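Local coordinates for protein alpha-glucosidase (Pseudoalteromonas sp. K8, PDB 5HQA) that hydrolyses alpha-glucosides as a chloride-activated, calcium-binding enzyme of glycoside hydrolase family 97, and holds the inhibitor acarbose in this crystal form, at residues Trp313-Asp318 and Phe330-Asp335; Asp320-Gly325 and Val390-Asn395; Asp326-Thr331 and Glu358-Val363. All coordinates share one frame; numbering follows the deposited sequence.

Contact 1 of 3, residues Trp313-Asp318 and Phe330-Asp335; sequences WNTGWD and FTQPYD
With chi1 at -76°, Tyr-334 turns its ring away from its own carbonyl carbon and across the 313-318 loop, and the similar torsion of Asp-318 (-73°) brings a carboxylate to meet it. The two flat groups arrive from opposite directions with planes 19° apart, and Tyr-334 OH gives a weak hydrogen bond to Asp-318 OD1 at 2.6 Å. Asp-318 OD2 is bonded to Ser-282. One face of the tyrosine ring takes a CH-pi contact from Thr-315 CA, 4.1 Å from the ring centroid, while Trp-317 CB lies 3.3 Å from Tyr-334 OH.

The backbones add a single antiparallel beta bridge, in which Asn-314 and Pro-333 are a non-hydrogen-bonded pair. Tyr-334 N bonds to Trp-313 O at 2.9 Å on one flank, and Thr-315 N to Gln-332 O at 3.0 Å on the other. Trp-313 presents its ring edge to Pro-333, CE3 to CB 3.8 Å, and its NE1 is held by His-356 O.

Asn-314 links this frame to the pocket: its OD1 accepts Trp-317 NE1 at 2.9 Å, in the plane of the indole, and its ND2 reaches Ser-329 O. Trp-317, thus positioned, touches the bound acarbose. The whole arrangement folds up the long loop between strand 307-310 and helix 339-349, with Phe-330 leaning on helix 363-379.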
loop_
_atom_site.group_PDB
_atom_site.type_symbol
_atom_site.label_atom_id
_atom_site.label_comp_id
_atom_site.label_asym_id
_atom_site.label_seq_id
_atom_site.Cartn_x
_atom_site.Cartn_y
_atom_site.Cartn_z
ATOM N N TRP A 313 6.670 22.168 10.912
ATOM C CA TRP A 313 7.312 22.514 12.174
ATOM C C TRP A 313 8.747 22.990 11.984
ATOM O O TRP A 313 9.262 23.722 12.834
ATOM C CB TRP A 313 7.294 21.302 13.116
ATOM C CG TRP A 313 8.152 20.174 12.602
ATOM C CD1 TRP A 313 7.770 19.167 11.753
ATOM C CD2 TRP A 313 9.543 19.964 12.873
ATOM N NE1 TRP A 313 8.837 18.342 11.492
ATOM C CE2 TRP A 313 9.938 18.809 12.164
ATOM C CE3 TRP A 313 10.494 20.642 13.649
ATOM C CZ2 TRP A 313 11.242 18.309 12.210
ATOM C CZ3 TRP A 313 11.792 20.146 13.697
ATOM C CH2 TRP A 313 12.152 18.988 12.979
ATOM N N ASN A 314 9.394 22.594 10.894
ATOM C CA ASN A 314 10.818 22.805 10.679
ATOM C C ASN A 314 11.036 23.901 9.645
ATOM O O ASN A 314 10.208 24.097 8.755
ATOM C CB ASN A 314 11.483 21.513 10.200
ATOM C CG ASN A 314 10.806 20.929 8.963
ATOM O OD1 ASN A 314 9.575 20.879 8.868
ATOM N ND2 ASN A 314 11.611 20.482 8.013
ATOM N N THR A 315 12.162 24.607 9.749
ATOM C CA THR A 315 12.412 25.696 8.814
ATOM C C THR A 315 12.618 25.166 7.393
ATOM O O THR A 315 13.149 24.068 7.172
ATOM C CB THR A 315 13.616 26.529 9.254
ATOM O OG1 THR A 315 14.805 25.734 9.208
ATOM C CG2 THR A 315 13.409 27.049 10.667
ATOM N N GLY A 316 12.155 25.955 6.423
ATOM C CA GLY A 316 12.310 25.606 5.027
ATOM C C GLY A 316 11.022 25.634 4.229
ATOM O O GLY A 316 11.051 25.499 3.001
ATOM N N TRP A 317 9.882 25.802 4.900
ATOM C CA TRP A 317 8.602 25.798 4.204
ATOM C C TRP A 317 8.217 27.158 3.640
ATOM O O TRP A 317 7.282 27.227 2.835
ATOM C CB TRP A 317 7.475 25.321 5.131
ATOM C CG TRP A 317 7.578 23.873 5.540
ATOM C CD1 TRP A 317 8.289 23.372 6.591
ATOM C CD2 TRP A 317 6.947 22.748 4.912
ATOM N NE1 TRP A 317 8.144 22.008 6.659
ATOM C CE2 TRP A 317 7.321 21.598 5.643
ATOM C CE3 TRP A 317 6.098 22.600 3.808
ATOM C CZ2 TRP A 317 6.880 20.314 5.303
ATOM C CZ3 TRP A 317 5.657 21.314 3.468
ATOM C CH2 TRP A 317 6.055 20.192 4.214
ATOM N N ASP A 318 8.887 28.235 4.041
ATOM C CA ASP A 318 8.452 29.556 3.604
ATOM C C ASP A 318 8.601 29.711 2.097
ATOM O O ASP A 318 9.586 29.266 1.501
ATOM C CB ASP A 318 9.248 30.645 4.311
ATOM C CG ASP A 318 8.862 30.792 5.759
ATOM O OD1 ASP A 318 8.296 29.841 6.330
ATOM O OD2 ASP A 318 9.134 31.861 6.331
ATOM N N PHE A 330 16.065 19.486 9.011
ATOM C CA PHE A 330 15.349 18.428 9.707
ATOM C C PHE A 330 15.696 18.378 11.184
ATOM O O PHE A 330 15.337 17.417 11.869
ATOM C CB PHE A 330 15.601 17.092 9.008
ATOM C CG PHE A 330 15.146 17.102 7.571
ATOM C CD1 PHE A 330 13.800 16.962 7.259
ATOM C CD2 PHE A 330 16.051 17.315 6.540
ATOM C CE1 PHE A 330 13.367 17.000 5.946
ATOM C CE2 PHE A 330 15.624 17.349 5.214
ATOM C CZ PHE A 330 14.279 17.193 4.919
ATOM N N THR A 331 16.351 19.416 11.696
ATOM C CA THR A 331 16.609 19.549 13.123
ATOM C C THR A 331 16.160 20.874 13.710
ATOM O O THR A 331 15.999 20.951 14.933
ATOM C CB THR A 331 18.107 19.385 13.427
ATOM O OG1 THR A 331 18.857 20.281 12.593
ATOM C CG2 THR A 331 18.565 17.959 13.178
ATOM N N GLN A 332 15.967 21.919 12.900
ATOM C CA GLN A 332 15.732 23.255 13.426
ATOM C C GLN A 332 14.263 23.625 13.293
ATOM O O GLN A 332 13.803 23.900 12.174
ATOM C CB GLN A 332 16.598 24.275 12.692
ATOM C CG GLN A 332 16.355 25.706 13.143
ATOM C CD GLN A 332 16.684 25.908 14.616
ATOM O OE1 GLN A 332 17.795 25.601 15.063
ATOM N NE2 GLN A 332 15.712 26.410 15.382
ATOM N N PRO A 333 13.498 23.671 14.378
ATOM C CA PRO A 333 12.107 24.117 14.277
ATOM C C PRO A 333 12.010 25.617 14.049
ATOM O O PRO A 333 12.924 26.392 14.348
ATOM C CB PRO A 333 11.515 23.731 15.635
ATOM C CG PRO A 333 12.685 23.784 16.552
ATOM C CD PRO A 333 13.843 23.258 15.750
ATOM N N TYR A 334 10.866 26.024 13.505
ATOM C CA TYR A 334 10.495 27.430 13.531
ATOM C C TYR A 334 10.467 27.940 14.972
ATOM O O TYR A 334 10.300 27.177 15.932
ATOM C CB TYR A 334 9.122 27.638 12.894
ATOM C CG TYR A 334 9.068 27.572 11.380
ATOM C CD1 TYR A 334 9.620 28.580 10.605
ATOM C CD2 TYR A 334 8.420 26.527 10.729
ATOM C CE1 TYR A 334 9.555 28.540 9.216
ATOM C CE2 TYR A 334 8.347 26.474 9.340
ATOM C CZ TYR A 334 8.918 27.491 8.587
ATOM O OH TYR A 334 8.859 27.466 7.204
ATOM N N ASP A 335 10.599 29.261 15.115
ATOM C CA ASP A 335 10.610 29.863 16.445
ATOM C C ASP A 335 9.292 29.704 17.190
ATOM O O ASP A 335 9.277 29.830 18.420
ATOM C CB ASP A 335 10.947 31.349 16.355
ATOM C CG ASP A 335 12.378 31.586 15.957
ATOM O OD1 ASP A 335 13.176 30.619 16.025
ATOM O OD2 ASP A 335 12.707 32.736 15.585
#

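Contact 2 of 3, residues Asp320-Gly325 and Val390-Asn395; sequences DWFFNG and VADGGN. With AC1 (4,6-dideoxy-4-{[(1S,4R,5S,6S)-4,5,6-trihydroxy-3-(hydroxymethyl)cyclohex-2-en-1-yl]amino}-alpha-D-glucopyranose), chain B.
Val-390 packs against Trp-321, Phe-322 and the ligand, meeting them mainly through different carbons. Its CB lies 3.9 Å from CZ3 at the edge of the Trp-321 ring. Its CG1, set opposite the backbone N by a chi1 of 174°, lies 3.6 Å from Phe-322 CD2; Phe-322 has two conformers, and the contacts of its ring hold for one of them. Its CG2 turns to the inhibitor, 3.5 Å from ring carbon C7B of AC1. Trp-321 also meets the ligand edge-on, with CZ2 3.8 Å from the methyl carbon C6, so indole and valine together make an apolar wall of the glycan pocket. Were Trp-321 an alanine, that methyl carbon and one flank of Val-390 would probably lose their aromatic neighbour, leaving a gap in the wall.

Polar contact passes through a water, 2.7 Å from Phe-322 O and 2.8 Å from Val-390 O; the same water sits over the centre of the Phe-322 ring in the conformer described. Asp-392 opens the type II turn that ends at Asn-395.

The two loops follow strands 307-310 and 384-388 of the barrel, and the contact therefore spans the mouth above strand 352-358, which lies between them.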
loop_
_atom_site.group_PDB
_atom_site.type_symbol
_atom_site.label_atom_id
_atom_site.label_comp_id
_atom_site.label_asym_id
_atom_site.label_seq_id
_atom_site.Cartn_x
_atom_site.Cartn_y
_atom_site.Cartn_z
ATOM N N ASP A 320 7.467 28.883 -1.585
ATOM C CA ASP A 320 6.826 27.804 -2.328
ATOM C C ASP A 320 7.567 26.521 -1.953
ATOM O O ASP A 320 8.620 26.219 -2.524
ATOM C CB ASP A 320 6.869 28.078 -3.828
ATOM C CG ASP A 320 5.926 27.182 -4.613
ATOM O OD1 ASP A 320 5.517 26.125 -4.076
ATOM O OD2 ASP A 320 5.599 27.533 -5.770
ATOM N N TRP A 321 7.028 25.771 -0.985
ATOM C CA TRP A 321 7.793 24.670 -0.405
ATOM C C TRP A 321 8.090 23.570 -1.420
ATOM O O TRP A 321 9.056 22.826 -1.230
ATOM C CB TRP A 321 7.066 24.092 0.817
ATOM C CG TRP A 321 5.727 23.479 0.516
ATOM C CD1 TRP A 321 4.507 24.087 0.626
ATOM C CD2 TRP A 321 5.468 22.144 0.061
ATOM N NE1 TRP A 321 3.509 23.213 0.271
ATOM C CE2 TRP A 321 4.072 22.013 -0.080
ATOM C CE3 TRP A 321 6.281 21.041 -0.233
ATOM C CZ2 TRP A 321 3.471 20.831 -0.511
ATOM C CZ3 TRP A 321 5.679 19.867 -0.658
ATOM C CH2 TRP A 321 4.290 19.770 -0.796
ATOM N N PHE A 322 7.291 23.454 -2.494
ATOM C CA PHE A 322 7.572 22.472 -3.544
ATOM C C PHE A 322 8.978 22.645 -4.108
ATOM O O PHE A 322 9.575 21.678 -4.594
ATOM C CB PHE A 322 6.520 22.582 -4.666
ATOM C CG PHE A 322 6.707 21.596 -5.822
ATOM C CD1 PHE A 322 7.495 21.924 -6.924
ATOM C CD2 PHE A 322 6.058 20.366 -5.825
ATOM C CE1 PHE A 322 7.656 21.035 -7.984
ATOM C CE2 PHE A 322 6.222 19.468 -6.888
ATOM C CZ PHE A 322 7.017 19.804 -7.959
ATOM N N PHE A 323 9.529 23.858 -4.033
ATOM C CA PHE A 323 10.846 24.163 -4.587
ATOM C C PHE A 323 11.936 24.279 -3.532
ATOM O O PHE A 323 13.056 24.666 -3.866
ATOM C CB PHE A 323 10.791 25.460 -5.404
ATOM C CG PHE A 323 9.847 25.387 -6.564
ATOM C CD1 PHE A 323 10.190 24.681 -7.704
ATOM C CD2 PHE A 323 8.601 25.983 -6.499
ATOM C CE1 PHE A 323 9.311 24.586 -8.768
ATOM C CE2 PHE A 323 7.720 25.893 -7.560
ATOM C CZ PHE A 323 8.077 25.193 -8.695
ATOM N N ASN A 324 11.654 23.927 -2.278
ATOM C CA ASN A 324 12.584 24.197 -1.191
ATOM C C ASN A 324 13.354 22.961 -0.737
ATOM O O ASN A 324 13.910 22.966 0.367
ATOM C CB ASN A 324 11.837 24.815 -0.007
ATOM C CG ASN A 324 11.316 26.202 -0.311
ATOM O OD1 ASN A 324 11.658 26.794 -1.334
ATOM N ND2 ASN A 324 10.496 26.737 0.586
ATOM N N GLY A 325 13.420 21.915 -1.568
ATOM C CA GLY A 325 14.094 20.691 -1.153
ATOM C C GLY A 325 15.529 20.899 -0.702
ATOM O O GLY A 325 16.017 20.177 0.171
ATOM N N VAL A 390 8.051 14.811 -2.303
ATOM C CA VAL A 390 7.234 15.480 -3.318
ATOM C C VAL A 390 8.138 16.007 -4.435
ATOM O O VAL A 390 8.935 16.926 -4.233
ATOM C CB VAL A 390 6.385 16.604 -2.714
ATOM C CG1 VAL A 390 5.663 17.370 -3.828
ATOM C CG2 VAL A 390 5.370 16.015 -1.757
ATOM N N ALA A 391 8.005 15.420 -5.620
ATOM C CA ALA A 391 8.650 15.855 -6.852
ATOM C C ALA A 391 7.988 15.086 -7.986
ATOM O O ALA A 391 7.463 13.988 -7.775
ATOM C CB ALA A 391 10.166 15.594 -6.838
ATOM N N ASP A 392 8.012 15.668 -9.182
ATOM C CA ASP A 392 7.422 14.987 -10.327
ATOM C C ASP A 392 8.154 13.679 -10.611
ATOM O O ASP A 392 9.301 13.473 -10.196
ATOM C CB ASP A 392 7.473 15.871 -11.568
ATOM C CG ASP A 392 6.461 17.006 -11.528
ATOM O OD1 ASP A 392 5.738 17.159 -10.504
ATOM O OD2 ASP A 392 6.402 17.753 -12.532
ATOM N N GLY A 393 7.468 12.790 -11.333
ATOM C CA GLY A 393 8.072 11.546 -11.791
ATOM C C GLY A 393 9.442 11.768 -12.414
ATOM O O GLY A 393 9.619 12.677 -13.230
ATOM N N GLY A 394 10.429 10.969 -12.015
ATOM C CA GLY A 394 11.772 11.104 -12.547
ATOM C C GLY A 394 12.567 12.282 -12.026
ATOM O O GLY A 394 13.657 12.542 -12.546
ATOM N N ASN A 395 12.077 13.004 -11.010
ATOM C CA ASN A 395 12.744 14.226 -10.561
ATOM C C ASN A 395 13.140 14.193 -9.086
ATOM O O ASN A 395 13.274 15.243 -8.452
ATOM C CB ASN A 395 11.879 15.448 -10.860
ATOM C CG ASN A 395 11.970 15.858 -12.303
ATOM O OD1 ASN A 395 12.864 16.604 -12.680
ATOM N ND2 ASN A 395 11.078 15.329 -13.135
HETATM C C1 AC1 B . 1.665 17.490 -4.849
HETATM O O2 AC1 B . 1.672 15.361 -5.947
HETATM C C2 AC1 B . 1.982 16.009 -4.702
HETATM C C4A AC1 B . 1.551 16.196 2.872
HETATM C C3 AC1 B . 1.229 15.390 -3.554
HETATM O O3 AC1 B . 1.494 13.977 -3.487
HETATM C C4 AC1 B . 1.592 16.088 -2.270
HETATM N N4A AC1 B . 1.124 15.364 -1.046
HETATM C C5 AC1 B . 0.889 17.423 -2.458
HETATM O O5 AC1 B . 1.615 18.176 -3.516
HETATM C C6 AC1 B . 0.815 18.275 -1.229
HETATM C C1B AC1 B . 2.172 15.182 0.021
HETATM C C2B AC1 B . 1.548 14.290 1.286
HETATM O O2B AC1 B . 0.939 13.125 0.730
HETATM C C3B AC1 B . 0.682 15.062 2.079
HETATM O O3B AC1 B . -0.024 14.282 3.076
HETATM O O4 AC1 B . 0.688 17.069 3.574
HETATM C C5B AC1 B . 2.406 16.965 1.999
HETATM C C7B AC1 B . 2.738 16.394 0.512
HETATM C C6B AC1 B . 3.417 17.913 2.666
HETATM O O6B AC1 B . 4.433 17.134 3.213
HETATM O O HOH W 1 9.426 19.209 -5.687
#

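Contact 3 of 3, residues Asp326-Thr331 and Glu358-Val363; sequences DVFSFT and ETSGNV. With AC1 (4,6-dideoxy-4-{[(1S,4R,5S,6S)-4,5,6-trihydroxy-3-(hydroxymethyl)cyclohex-2-en-1-yl]amino}-alpha-D-glucopyranose), chain B.
Phe-328 and Phe-330 close in on Glu-358 O, the last carbonyl of strand 352-358, at the C-terminal rim of a TIM-barrel sheet where the beta-alpha loops surround the active-site pocket. Phe-328 takes this oxygen over one face of its ring, CD2 to O 3.3 Å, whereas Phe-330 meets it with its edge, CE1 to O 3.2 Å. Ser-360 OG completes the setting, close to the edge of the Phe-328 ring and bonded to Trp-321 O.

The side chain of Glu-358 faces the sugar. Bent at chi2 (61°), it places OE1 2.9 Å from O6B of AC1, whose hydroxyl donates to it. The other oxygen, OE2, is gripped twice by backbone: Ser-360 N reaches its anti lone pair at 2.8 Å, and Val-390 N is its second partner. One bond from its own loop and one from the loop after strand 384-388 probably set how the carboxylate is turned.

In the next shell, the chain after Glu-358 makes a type I' turn from Thr-359 to Asn-362, closed by Asn-362 N to Thr-359 O at 3.1 Å. At the backbone angles of Gly-361 a CB would run into the carbonyl oxygen of Ser-360. Asn-362 is the N-cap of helix 363-379, its OD1 receiving Asn-365 N.

The opposite branch of that amide ties in the 326-331 loop, since Asn-362 ND2 donates to Asp-326 OD1 at 2.7 Å, on the anti side and 35° out of the carboxylate plane. Amide and carboxylate stand almost perpendicular, at 84°, and the same OD1 has a salt-bridge partner in Lys-397. Thr-359 OG1 forms an ST turn by accepting Gly-361 N at 3.1 Å, and is also bonded to Gly-388 O.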
loop_
_atom_site.group_PDB
_atom_site.type_symbol
_atom_site.label_atom_id
_atom_site.label_comp_id
_atom_site.label_asym_id
_atom_site.label_seq_id
_atom_site.Cartn_x
_atom_site.Cartn_y
_atom_site.Cartn_z
ATOM N N ASP A 326 16.219 21.895 -1.270
ATOM C CA ASP A 326 17.608 22.143 -0.897
ATOM C C ASP A 326 17.753 22.747 0.494
ATOM O O ASP A 326 18.831 22.634 1.086
ATOM C CB ASP A 326 18.291 23.097 -1.887
ATOM C CG ASP A 326 18.425 22.521 -3.287
ATOM O OD1 ASP A 326 18.045 21.347 -3.534
ATOM O OD2 ASP A 326 18.931 23.264 -4.153
ATOM N N VAL A 327 16.724 23.414 1.019
ATOM C CA VAL A 327 16.898 24.262 2.198
ATOM C C VAL A 327 16.176 23.758 3.437
ATOM O O VAL A 327 16.340 24.366 4.505
ATOM C CB VAL A 327 16.477 25.718 1.913
ATOM C CG1 VAL A 327 17.361 26.306 0.829
ATOM C CG2 VAL A 327 15.006 25.790 1.526
ATOM N N PHE A 328 15.380 22.693 3.339
ATOM C CA PHE A 328 14.750 22.127 4.529
ATOM C C PHE A 328 15.801 21.771 5.572
ATOM O O PHE A 328 16.815 21.138 5.259
ATOM C CB PHE A 328 13.956 20.870 4.166
ATOM C CG PHE A 328 12.602 21.143 3.596
ATOM C CD1 PHE A 328 11.704 21.961 4.265
ATOM C CD2 PHE A 328 12.220 20.570 2.393
ATOM C CE1 PHE A 328 10.437 22.206 3.743
ATOM C CE2 PHE A 328 10.962 20.807 1.859
ATOM C CZ PHE A 328 10.067 21.630 2.534
ATOM N N SER A 329 15.561 22.186 6.812
ATOM C CA SER A 329 16.283 21.662 7.963
ATOM C C SER A 329 15.432 20.586 8.621
ATOM O O SER A 329 14.216 20.747 8.769
ATOM C CB SER A 329 16.595 22.764 8.979
ATOM O OG SER A 329 17.126 22.218 10.178
ATOM N N PHE A 330 16.065 19.486 9.011
ATOM C CA PHE A 330 15.349 18.428 9.707
ATOM C C PHE A 330 15.696 18.378 11.184
ATOM O O PHE A 330 15.337 17.417 11.869
ATOM C CB PHE A 330 15.601 17.092 9.008
ATOM C CG PHE A 330 15.146 17.102 7.571
ATOM C CD1 PHE A 330 13.800 16.962 7.259
ATOM C CD2 PHE A 330 16.051 17.315 6.540
ATOM C CE1 PHE A 330 13.367 17.000 5.946
ATOM C CE2 PHE A 330 15.624 17.349 5.214
ATOM C CZ PHE A 330 14.279 17.193 4.919
ATOM N N THR A 331 16.351 19.416 11.696
ATOM C CA THR A 331 16.609 19.549 13.123
ATOM C C THR A 331 16.160 20.874 13.710
ATOM O O THR A 331 15.999 20.951 14.933
ATOM C CB THR A 331 18.107 19.385 13.427
ATOM O OG1 THR A 331 18.857 20.281 12.593
ATOM C CG2 THR A 331 18.565 17.959 13.178
ATOM N N GLU A 358 9.455 16.125 5.247
ATOM C CA GLU A 358 9.236 16.332 3.818
ATOM C C GLU A 358 10.547 16.752 3.162
ATOM O O GLU A 358 11.213 17.680 3.633
ATOM C CB GLU A 358 8.165 17.397 3.570
ATOM C CG GLU A 358 7.994 17.764 2.089
ATOM C CD GLU A 358 7.557 16.576 1.231
ATOM O OE1 GLU A 358 6.485 15.989 1.506
ATOM O OE2 GLU A 358 8.288 16.214 0.280
ATOM N N THR A 359 10.911 16.077 2.071
ATOM C CA THR A 359 12.157 16.371 1.378
ATOM C C THR A 359 11.975 17.235 0.140
ATOM O O THR A 359 12.968 17.763 -0.372
ATOM C CB THR A 359 12.848 15.076 0.949
ATOM O OG1 THR A 359 12.054 14.438 -0.061
ATOM C CG2 THR A 359 13.018 14.131 2.141
ATOM N N SER A 360 10.744 17.370 -0.361
ATOM C CA SER A 360 10.487 17.954 -1.682
ATOM C C SER A 360 11.437 17.380 -2.732
ATOM O O SER A 360 11.914 18.082 -3.625
ATOM C CB SER A 360 10.570 19.479 -1.650
ATOM O OG SER A 360 9.435 20.012 -0.999
ATOM N N GLY A 361 11.726 16.087 -2.609
ATOM C CA GLY A 361 12.476 15.379 -3.613
ATOM C C GLY A 361 13.983 15.406 -3.462
ATOM O O GLY A 361 14.663 14.644 -4.160
ATOM N N ASN A 362 14.540 16.247 -2.589
ATOM C CA ASN A 362 15.995 16.309 -2.467
ATOM C C ASN A 362 16.422 15.321 -1.394
ATOM O O ASN A 362 16.433 15.641 -0.200
ATOM C CB ASN A 362 16.477 17.718 -2.152
ATOM C CG ASN A 362 17.998 17.810 -2.104
ATOM O OD1 ASN A 362 18.693 16.819 -1.833
ATOM N ND2 ASN A 362 18.526 19.003 -2.366
ATOM N N VAL A 363 16.817 14.120 -1.822
ATOM C CA VAL A 363 17.115 13.076 -0.851
ATOM C C VAL A 363 18.522 13.203 -0.285
ATOM O O VAL A 363 18.801 12.633 0.777
ATOM C CB VAL A 363 16.885 11.680 -1.461
ATOM C CG1 VAL A 363 15.402 11.520 -1.820
ATOM C CG2 VAL A 363 17.764 11.473 -2.696
HETATM C C1 AC1 B . 1.665 17.490 -4.849
HETATM O O2 AC1 B . 1.672 15.361 -5.947
HETATM C C2 AC1 B . 1.982 16.009 -4.702
HETATM C C4A AC1 B . 1.551 16.196 2.872
HETATM C C3 AC1 B . 1.229 15.390 -3.554
HETATM O O3 AC1 B . 1.494 13.977 -3.487
HETATM C C4 AC1 B . 1.592 16.088 -2.270
HETATM N N4A AC1 B . 1.124 15.364 -1.046
HETATM C C5 AC1 B . 0.889 17.423 -2.458
HETATM O O5 AC1 B . 1.615 18.176 -3.516
HETATM C C6 AC1 B . 0.815 18.275 -1.229
HETATM C C1B AC1 B . 2.172 15.182 0.021
HETATM C C2B AC1 B . 1.548 14.290 1.286
HETATM O O2B AC1 B . 0.939 13.125 0.730
HETATM C C3B AC1 B . 0.682 15.062 2.079
HETATM O O3B AC1 B . -0.024 14.282 3.076
HETATM O O4 AC1 B . 0.688 17.069 3.574
HETATM C C5B AC1 B . 2.406 16.965 1.999
HETATM C C7B AC1 B . 2.738 16.394 0.512
HETATM C C6B AC1 B . 3.417 17.913 2.666
HETATM O O6B AC1 B . 4.433 17.134 3.213
#

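How the contacts relate
All three contacts involve the long loop after strand 307-310, at the rim of one barrel. Contact 3 is the most buried; contacts 1 and 2 are partly buried. Contact 1 folds the loop on itself through backbone bonds and a weak tyrosine hydroxyl-to-carboxylate bond, contact 2 joins it to the loop after strand 384-388 by apolar carbons and a water, and contact 3 joins it to the end of strand 352-358 by ring-carbonyl approaches and one amide-carboxylate bond. Contacts 1 and 3 share Phe-330 and Thr-331, their centres about 10 Å apart. Contacts 2 and 3 both touch the ligand, one with carbon and the other with oxygen, and contact 1 reaches it through Trp-317.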